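Cytoplasmic protein (Cryptococcus neoformans var. grubii serotype A, PDB 7LPO) probably hydrolyses steryl beta-glucosides, releasing glucose from the sterol, as a fungal sterylglucosidase of glycoside hydrolase family 5. Local coordinates at residues R667-R679 / F689-A701. Residues are numbered along the deposited sequence; the frame is centred on the assembly and turned at random.
Sequences RPYPVATVGIPER and FKYAVRVRADDIA
Strands 676-679 and 689-696 pair as an antiparallel beta hairpin at the edge of a four-stranded sheet in the C-terminal domain, while P668, P670 and T673, from the facing sheet and the residues leading into it, pack against F689, Y691 and V693. I676 and R694 form a hydrogen-bonded pair, with I676 N to R694 O at 2.8 Å and R694 N returning a bond to I676 O. One step on, P677 sits opposite V693 in a non-hydrogen-bonded pair, where a proline, lacking an N-H, costs the ladder nothing. A classic beta bulge follows: E678 N and R679 N both donate to A692 O, and A692 N closes the pattern with a nearly straight bond (173°) to R679 O.

The two facing sheets, with apolar side chains between them, are consistent with the beta-sandwich of the family 5 C-terminal domain, and two prolines meet the aromatic rings of 689-696. P668 CB lies over the centre of the F689 ring, 3.9 Å from the centroid; P670 CG covers one face of Y691 in a second CH-pi contact, offset toward the rim. With CG anti to the backbone N (chi1 179°), the Y691 ring reaches across to the facing strand, and its hydroxyl donates to T673 OG1 at 2.7 Å, satisfying a buried polar group. P677 CB approaches the edge of the same ring. Beside it T673 CG2 and V693 CG2 meet tip to tip, tightly, at 3.4 Å.

On the face carrying I676 and R694, the bulge residue E678 forms a salt bridge with R694: R694 NE meets the syn side of E678 OE2 at 2.8 Å, but the carboxylate and guanidinium planes are 41° apart and the NH2 bonds are weak. Farther along, I676 CG1 lies over one face of the R696 guanidinium, 3.7 Å from R696 NH2, while D699 OD2 accepts from both R696 N and NE, fixing the guanidinium at its edge.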
loop_
_atom_site.group_PDB
_atom_site.type_symbol
_atom_site.label_atom_id
_atom_site.label_comp_id
_atom_site.label_asym_id
_atom_site.label_seq_id
_atom_site.Cartn_x
_atom_site.Cartn_y
_atom_site.Cartn_z
ATOM N N ARG A 667 -15.507 -8.866 10.487
ATOM C CA ARG A 667 -15.177 -10.003 11.337
ATOM C C ARG A 667 -15.086 -9.585 12.796
ATOM O O ARG A 667 -14.746 -8.436 13.095
ATOM C CB ARG A 667 -13.831 -10.636 10.949
ATOM C CG ARG A 667 -13.561 -10.746 9.452
ATOM C CD ARG A 667 -12.056 -10.820 9.174
ATOM N NE ARG A 667 -11.440 -12.022 9.725
ATOM C CZ ARG A 667 -11.544 -13.240 9.188
ATOM N NH1 ARG A 667 -12.244 -13.436 8.073
ATOM N NH2 ARG A 667 -10.942 -14.271 9.769
ATOM N N PRO A 668 -15.371 -10.502 13.722
ATOM C CA PRO A 668 -15.138 -10.204 15.143
ATOM C C PRO A 668 -13.651 -10.125 15.452
ATOM O O PRO A 668 -12.843 -10.878 14.903
ATOM C CB PRO A 668 -15.784 -11.391 15.863
ATOM C CG PRO A 668 -15.648 -12.526 14.859
ATOM C CD PRO A 668 -15.868 -11.878 13.516
ATOM N N TYR A 669 -13.294 -9.212 16.346
ATOM C CA TYR A 669 -11.911 -9.090 16.786
ATOM C C TYR A 669 -11.870 -8.229 18.042
ATOM O O TYR A 669 -12.792 -7.443 18.290
ATOM C CB TYR A 669 -11.021 -8.486 15.688
ATOM C CG TYR A 669 -11.168 -7.007 15.489
ATOM C CD1 TYR A 669 -12.229 -6.488 14.768
ATOM C CD2 TYR A 669 -10.222 -6.127 15.998
ATOM C CE1 TYR A 669 -12.362 -5.121 14.578
ATOM C CE2 TYR A 669 -10.332 -4.769 15.807
ATOM C CZ TYR A 669 -11.405 -4.269 15.098
ATOM O OH TYR A 669 -11.516 -2.917 14.915
ATOM N N PRO A 670 -10.803 -8.368 18.846
ATOM C CA PRO A 670 -10.663 -7.579 20.081
ATOM C C PRO A 670 -10.061 -6.205 19.820
ATOM O O PRO A 670 -8.890 -6.080 19.449
ATOM C CB PRO A 670 -9.739 -8.453 20.942
ATOM C CG PRO A 670 -8.869 -9.165 19.925
ATOM C CD PRO A 670 -9.719 -9.355 18.681
ATOM N N VAL A 671 -10.857 -5.164 20.059
ATOM C CA VAL A 671 -10.384 -3.800 19.856
ATOM C C VAL A 671 -9.366 -3.412 20.924
ATOM O O VAL A 671 -8.391 -2.702 20.640
ATOM C CB VAL A 671 -11.581 -2.832 19.842
ATOM C CG1 VAL A 671 -11.095 -1.409 19.838
ATOM C CG2 VAL A 671 -12.480 -3.105 18.647
ATOM N N ALA A 672 -9.575 -3.854 22.163
ATOM C CA ALA A 672 -8.695 -3.477 23.262
ATOM C C ALA A 672 -8.728 -4.581 24.299
ATOM O O ALA A 672 -9.799 -5.105 24.622
ATOM C CB ALA A 672 -9.104 -2.143 23.891
ATOM N N THR A 673 -7.554 -4.931 24.813
ATOM C CA THR A 673 -7.408 -6.130 25.617
ATOM C C THR A 673 -6.586 -5.858 26.862
ATOM O O THR A 673 -5.502 -5.270 26.786
ATOM C CB THR A 673 -6.742 -7.253 24.817
ATOM O OG1 THR A 673 -7.615 -7.680 23.772
ATOM C CG2 THR A 673 -6.429 -8.417 25.726
ATOM N N VAL A 674 -7.103 -6.307 28.004
ATOM C CA VAL A 674 -6.331 -6.365 29.239
ATOM C C VAL A 674 -5.472 -7.622 29.140
ATOM O O VAL A 674 -5.969 -8.741 29.286
ATOM C CB VAL A 674 -7.228 -6.381 30.477
ATOM C CG1 VAL A 674 -6.394 -6.645 31.714
ATOM C CG2 VAL A 674 -7.996 -5.063 30.585
ATOM N N GLY A 675 -4.187 -7.443 28.883
ATOM C CA GLY A 675 -3.306 -8.546 28.574
ATOM C C GLY A 675 -2.817 -8.489 27.141
ATOM O O GLY A 675 -2.902 -7.464 26.461
ATOM N N ILE A 676 -2.305 -9.621 26.678
ATOM C CA ILE A 676 -1.657 -9.742 25.375
ATOM C C ILE A 676 -2.500 -10.667 24.503
ATOM O O ILE A 676 -2.779 -11.806 24.909
ATOM C CB ILE A 676 -0.224 -10.280 25.509
ATOM C CG1 ILE A 676 0.639 -9.327 26.330
ATOM C CG2 ILE A 676 0.395 -10.501 24.128
ATOM C CD1 ILE A 676 0.756 -7.932 25.740
ATOM N N PRO A 677 -2.919 -10.240 23.311
ATOM C CA PRO A 677 -3.628 -11.166 22.418
ATOM C C PRO A 677 -2.747 -12.365 22.109
ATOM O O PRO A 677 -1.596 -12.218 21.698
ATOM C CB PRO A 677 -3.906 -10.326 21.160
ATOM C CG PRO A 677 -3.743 -8.895 21.581
ATOM C CD PRO A 677 -2.730 -8.909 22.701
ATOM N N GLU A 678 -3.291 -13.561 22.312
ATOM C CA GLU A 678 -2.552 -14.787 22.040
ATOM C C GLU A 678 -3.023 -15.497 20.780
ATOM O O GLU A 678 -2.192 -15.926 19.971
ATOM C CB GLU A 678 -2.648 -15.746 23.237
ATOM C CG GLU A 678 -1.833 -17.015 23.052
ATOM C CD GLU A 678 -0.938 -17.322 24.235
ATOM O OE1 GLU A 678 -1.159 -18.362 24.883
ATOM O OE2 GLU A 678 -0.016 -16.527 24.516
ATOM N N ARG A 679 -4.334 -15.643 20.585
ATOM C CA ARG A 679 -4.834 -16.379 19.430
ATOM C C ARG A 679 -6.250 -15.936 19.081
ATOM O O ARG A 679 -7.091 -15.759 19.968
ATOM C CB ARG A 679 -4.823 -17.898 19.680
ATOM C CG ARG A 679 -4.765 -18.668 18.383
ATOM C CD ARG A 679 -5.007 -20.162 18.448
ATOM N NE ARG A 679 -5.409 -20.573 17.099
ATOM C CZ ARG A 679 -4.568 -20.860 16.104
ATOM N NH1 ARG A 679 -3.256 -20.833 16.300
ATOM N NH2 ARG A 679 -5.045 -21.180 14.903
ATOM N N PHE A 689 -16.337 -18.084 17.099
ATOM C CA PHE A 689 -15.249 -17.157 17.360
ATOM C C PHE A 689 -14.609 -17.561 18.674
ATOM O O PHE A 689 -15.315 -17.801 19.656
ATOM C CB PHE A 689 -15.771 -15.726 17.439
ATOM C CG PHE A 689 -14.760 -14.725 17.897
ATOM C CD1 PHE A 689 -13.677 -14.395 17.106
ATOM C CD2 PHE A 689 -14.921 -14.073 19.097
ATOM C CE1 PHE A 689 -12.770 -13.451 17.516
ATOM C CE2 PHE A 689 -14.007 -13.130 19.512
ATOM C CZ PHE A 689 -12.936 -12.819 18.719
ATOM N N LYS A 690 -13.283 -17.637 18.693
ATOM C CA LYS A 690 -12.545 -17.989 19.897
ATOM C C LYS A 690 -11.348 -17.062 20.034
ATOM O O LYS A 690 -10.541 -16.937 19.109
ATOM C CB LYS A 690 -12.086 -19.450 19.857
ATOM C CG LYS A 690 -11.218 -19.847 21.042
ATOM C CD LYS A 690 -11.194 -21.351 21.228
ATOM C CE LYS A 690 -10.536 -21.730 22.555
ATOM N NZ LYS A 690 -9.564 -22.856 22.409
ATOM N N TYR A 691 -11.246 -16.408 21.186
ATOM C CA TYR A 691 -10.174 -15.467 21.478
ATOM C C TYR A 691 -9.478 -15.906 22.758
ATOM O O TYR A 691 -10.130 -16.071 23.797
ATOM C CB TYR A 691 -10.734 -14.056 21.622
ATOM C CG TYR A 691 -9.701 -13.014 21.952
ATOM C CD1 TYR A 691 -8.436 -13.046 21.371
ATOM C CD2 TYR A 691 -9.984 -11.992 22.839
ATOM C CE1 TYR A 691 -7.495 -12.098 21.670
ATOM C CE2 TYR A 691 -9.044 -11.025 23.131
ATOM C CZ TYR A 691 -7.808 -11.082 22.545
ATOM O OH TYR A 691 -6.881 -10.112 22.836
ATOM N N ALA A 692 -8.157 -16.082 22.684
ATOM C CA ALA A 692 -7.321 -16.418 23.829
ATOM C C ALA A 692 -6.374 -15.263 24.125
ATOM O O ALA A 692 -5.733 -14.731 23.211
ATOM C CB ALA A 692 -6.516 -17.691 23.564
ATOM N N VAL A 693 -6.266 -14.897 25.399
ATOM C CA VAL A 693 -5.451 -13.766 25.826
ATOM C C VAL A 693 -4.543 -14.199 26.973
ATOM O O VAL A 693 -4.969 -14.908 27.890
ATOM C CB VAL A 693 -6.334 -12.568 26.238
ATOM C CG1 VAL A 693 -7.442 -13.030 27.157
ATOM C CG2 VAL A 693 -5.502 -11.475 26.893
ATOM N N ARG A 694 -3.285 -13.779 26.911
ATOM C CA ARG A 694 -2.322 -14.022 27.978
ATOM C C ARG A 694 -2.400 -12.862 28.960
ATOM O O ARG A 694 -2.142 -11.711 28.586
ATOM C CB ARG A 694 -0.913 -14.159 27.404
ATOM C CG ARG A 694 0.163 -14.515 28.422
ATOM C CD ARG A 694 1.440 -15.003 27.739
ATOM N NE ARG A 694 1.217 -16.237 26.986
ATOM C CZ ARG A 694 1.239 -17.459 27.515
ATOM N NH1 ARG A 694 1.487 -17.633 28.802
ATOM N NH2 ARG A 694 1.017 -18.515 26.749
ATOM N N VAL A 695 -2.764 -13.164 30.206
ATOM C CA VAL A 695 -2.992 -12.163 31.243
ATOM C C VAL A 695 -1.968 -12.385 32.350
ATOM O O VAL A 695 -1.862 -13.491 32.889
ATOM C CB VAL A 695 -4.426 -12.240 31.807
ATOM C CG1 VAL A 695 -4.712 -11.059 32.745
ATOM C CG2 VAL A 695 -5.461 -12.272 30.683
ATOM N N ARG A 696 -1.219 -11.343 32.683
ATOM C CA ARG A 696 -0.181 -11.410 33.700
ATOM C C ARG A 696 -0.688 -10.848 35.025
ATOM O O ARG A 696 -1.700 -10.144 35.088
ATOM C CB ARG A 696 1.067 -10.639 33.254
ATOM C CG ARG A 696 1.726 -11.181 31.989
ATOM C CD ARG A 696 2.320 -10.056 31.135
ATOM N NE ARG A 696 1.317 -9.093 30.667
ATOM C CZ ARG A 696 1.554 -8.142 29.764
ATOM N NH1 ARG A 696 2.759 -8.026 29.219
ATOM N NH2 ARG A 696 0.589 -7.306 29.404
ATOM N N ALA A 697 0.052 -11.154 36.090
ATOM C CA ALA A 697 -0.363 -10.743 37.425
ATOM C C ALA A 697 -0.257 -9.239 37.633
ATOM O O ALA A 697 -0.938 -8.702 38.515
ATOM C CB ALA A 697 0.473 -11.472 38.475
ATOM N N ASP A 698 0.560 -8.542 36.844
ATOM C CA ASP A 698 0.716 -7.102 36.988
ATOM C C ASP A 698 -0.107 -6.312 35.975
ATOM O O ASP A 698 0.036 -5.086 35.899
ATOM C CB ASP A 698 2.194 -6.710 36.883
ATOM C CG ASP A 698 2.873 -7.279 35.648
ATOM O OD1 ASP A 698 2.184 -7.896 34.807
ATOM O OD2 ASP A 698 4.103 -7.108 35.521
ATOM N N ASP A 699 -0.972 -6.973 35.210
ATOM C CA ASP A 699 -1.849 -6.256 34.295
ATOM C C ASP A 699 -2.942 -5.528 35.068
ATOM O O ASP A 699 -3.340 -5.937 36.161
ATOM C CB ASP A 699 -2.472 -7.218 33.284
ATOM C CG ASP A 699 -1.537 -7.522 32.127
ATOM O OD1 ASP A 699 -0.855 -6.581 31.663
ATOM O OD2 ASP A 699 -1.474 -8.691 31.689
ATOM N N ILE A 700 -3.439 -4.446 34.477
ATOM C CA ILE A 700 -4.413 -3.570 35.116
ATOM C C ILE A 700 -5.805 -3.927 34.618
ATOM O O ILE A 700 -6.099 -3.790 33.424
ATOM C CB ILE A 700 -4.110 -2.094 34.828
ATOM C CG1 ILE A 700 -2.773 -1.685 35.441
ATOM C CG2 ILE A 700 -5.245 -1.229 35.348
ATOM C CD1 ILE A 700 -2.250 -0.352 34.907
ATOM N N ALA A 701 -6.670 -4.351 35.538
ATOM C CA ALA A 701 -8.057 -4.673 35.229
ATOM C C ALA A 701 -8.946 -4.126 36.335
ATOM O O ALA A 701 -8.656 -4.316 37.519
ATOM C CB ALA A 701 -8.269 -6.186 35.091
#